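Local structure of fatty acid synthase 1, isoform A (6FN6) at residues T734-V739 with R774-R779. The protein probably catalyses the synthesis of long-chain saturated fatty acids from acetyl-CoA and malonyl-CoA with NADPH, this chain being its dehydratase, enoylreductase and ketoreductase part. Numbering follows the deposited sequence.
Sequences TVFTTV and RETKGR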
loop_
_atom_site.group_PDB
_atom_site.type_symbol
_atom_site.label_atom_id
_atom_site.label_comp_id
_atom_site.label_asym_id
_atom_site.label_seq_id
_atom_site.Cartn_x
_atom_site.Cartn_y
_atom_site.Cartn_z
ATOM N N THR A 734 10.089 -2.682 -25.822
ATOM C CA THR A 734 10.980 -1.568 -25.533
ATOM C C THR A 734 11.436 -1.695 -24.083
ATOM O O THR A 734 10.617 -1.838 -23.173
ATOM C CB THR A 734 10.294 -0.211 -25.776
ATOM O OG1 THR A 734 10.045 -0.043 -27.178
ATOM C CG2 THR A 734 11.161 0.943 -25.275
ATOM N N VAL A 735 12.748 -1.658 -23.874
ATOM C CA VAL A 735 13.311 -1.920 -22.561
ATOM C C VAL A 735 13.921 -0.673 -21.928
ATOM O O VAL A 735 14.705 0.044 -22.549
ATOM C CB VAL A 735 14.354 -3.055 -22.644
ATOM C CG1 VAL A 735 15.084 -3.222 -21.325
ATOM C CG2 VAL A 735 13.688 -4.358 -23.037
ATOM N N PHE A 736 13.534 -0.431 -20.679
ATOM C CA PHE A 736 14.206 0.533 -19.819
ATOM C C PHE A 736 14.927 -0.244 -18.715
ATOM O O PHE A 736 14.437 -1.276 -18.261
ATOM C CB PHE A 736 13.207 1.526 -19.221
ATOM C CG PHE A 736 12.569 2.431 -20.238
ATOM C CD1 PHE A 736 13.151 3.645 -20.565
ATOM C CD2 PHE A 736 11.389 2.067 -20.870
ATOM C CE1 PHE A 736 12.566 4.481 -21.505
ATOM C CE2 PHE A 736 10.803 2.898 -21.809
ATOM C CZ PHE A 736 11.392 4.105 -22.127
ATOM N N THR A 737 16.100 0.228 -18.302
ATOM C CA THR A 737 16.831 -0.437 -17.227
ATOM C C THR A 737 17.569 0.538 -16.324
ATOM O O THR A 737 17.616 1.739 -16.584
ATOM C CB THR A 737 17.867 -1.447 -17.774
ATOM O OG1 THR A 737 18.829 -0.763 -18.588
ATOM C CG2 THR A 737 17.187 -2.521 -18.588
ATOM N N THR A 738 18.139 -0.008 -15.255
ATOM C CA THR A 738 18.962 0.759 -14.334
ATOM C C THR A 738 20.225 -0.032 -13.997
ATOM O O THR A 738 20.246 -1.259 -14.103
ATOM C CB THR A 738 18.192 1.105 -13.049
ATOM O OG1 THR A 738 17.586 -0.077 -12.513
ATOM C CG2 THR A 738 17.111 2.137 -13.345
ATOM N N VAL A 739 21.277 0.676 -13.594
ATOM C CA VAL A 739 22.561 0.049 -13.293
ATOM C C VAL A 739 23.192 0.677 -12.058
ATOM O O VAL A 739 22.912 1.828 -11.720
ATOM C CB VAL A 739 23.525 0.147 -14.488
ATOM C CG1 VAL A 739 23.029 -0.704 -15.644
ATOM C CG2 VAL A 739 23.705 1.601 -14.916
ATOM N N ARG A 774 9.864 10.845 -18.603
ATOM C CA ARG A 774 10.289 11.747 -19.673
ATOM C C ARG A 774 10.292 11.053 -21.029
ATOM O O ARG A 774 9.825 11.609 -22.026
ATOM C CB ARG A 774 11.689 12.296 -19.399
ATOM C CG ARG A 774 11.737 13.771 -19.054
ATOM C CD ARG A 774 13.164 14.282 -19.106
ATOM N NE ARG A 774 13.970 13.757 -18.007
ATOM C CZ ARG A 774 14.144 14.366 -16.837
ATOM N NH1 ARG A 774 13.570 15.539 -16.592
ATOM N NH2 ARG A 774 14.898 13.798 -15.907
ATOM N N GLU A 775 10.827 9.838 -21.057
ATOM C CA GLU A 775 10.987 9.093 -22.298
ATOM C C GLU A 775 9.662 8.499 -22.755
ATOM O O GLU A 775 9.487 8.178 -23.931
ATOM C CB GLU A 775 12.030 7.987 -22.123
ATOM C CG GLU A 775 13.447 8.508 -21.935
ATOM C CD GLU A 775 13.942 9.285 -23.137
ATOM O OE1 GLU A 775 13.818 8.771 -24.270
ATOM O OE2 GLU A 775 14.446 10.414 -22.954
ATOM N N THR A 776 8.735 8.344 -21.816
ATOM C CA THR A 776 7.404 7.849 -22.130
ATOM C C THR A 776 6.395 8.994 -22.174
ATOM O O THR A 776 5.197 8.766 -22.326
ATOM C CB THR A 776 6.938 6.800 -21.104
ATOM O OG1 THR A 776 6.967 7.363 -19.785
ATOM C CG2 THR A 776 7.832 5.572 -21.153
ATOM N N LYS A 777 6.887 10.223 -22.040
ATOM C CA LYS A 777 6.033 11.407 -22.081
ATOM C C LYS A 777 4.871 11.279 -21.097
ATOM O O LYS A 777 3.740 11.653 -21.407
ATOM C CB LYS A 777 5.497 11.641 -23.497
ATOM C CG LYS A 777 6.508 12.245 -24.464
ATOM C CD LYS A 777 5.858 12.551 -25.807
ATOM C CE LYS A 777 6.663 13.551 -26.623
ATOM N NZ LYS A 777 5.917 14.007 -27.835
ATOM N N GLY A 778 5.159 10.740 -19.916
ATOM C CA GLY A 778 4.163 10.625 -18.865
ATOM C C GLY A 778 3.311 9.373 -18.963
ATOM O O GLY A 778 2.551 9.057 -18.047
ATOM N N ARG A 779 3.434 8.654 -20.075
ATOM C CA ARG A 779 2.634 7.454 -20.300
ATOM C C ARG A 779 3.018 6.331 -19.341
ATOM O O ARG A 779 2.152 5.635 -18.813
ATOM C CB ARG A 779 2.786 6.972 -21.744
ATOM C CG ARG A 779 2.079 7.841 -22.778
ATOM C CD ARG A 779 0.611 7.468 -22.919
ATOM N NE ARG A 779 -0.206 8.014 -21.837
ATOM C CZ ARG A 779 -1.464 7.660 -21.592
ATOM N NH1 ARG A 779 -2.125 8.215 -20.584
ATOM N NH2 ARG A 779 -2.063 6.747 -22.346
#
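The ring of Phe736 meets Glu775 and Thr776 obliquely, with its far end, CE1, CZ and CE2, doing all the touching; Leu712 and Asn759 also touch the phenylalanine side chain. CE1 lies 3.6 Å from CB of Glu775, and CZ is 4.0 Å from the methyl CG2 of Thr776, two aliphatic groups neighbouring in sequence. The ring and the Glu775 carboxylate are turned 54° apart; the carboxylate does not rest on the ring, because the glutamate chain bends at chi2 (-62°) and carries its charge off to a salt bridge with Arg758. Consistent with the Rossmann-type fold of the enoylreductase part, helix 768-775 lies in the connection from strand 760-762 to strand 781-786, and its C-terminal end meets Phe736 of strand 734-739 in the parallel sheet. There a Schellman motif ends the helix, Lys777 taking positive phi, and a type I' turn from Thr776 to Arg779 overlaps it, closed by Arg779 N to Thr776 O at 2.9 Å. With an alanine here in place of the phenylalanine, a gap is likely to open between strand and helix end, costing Glu775 CB and Thr776 CG2 a nonpolar neighbour. In Thr776 the hydroxyl binds back to Val772 O, while CG2 sits beside the backbone N and meets the ring.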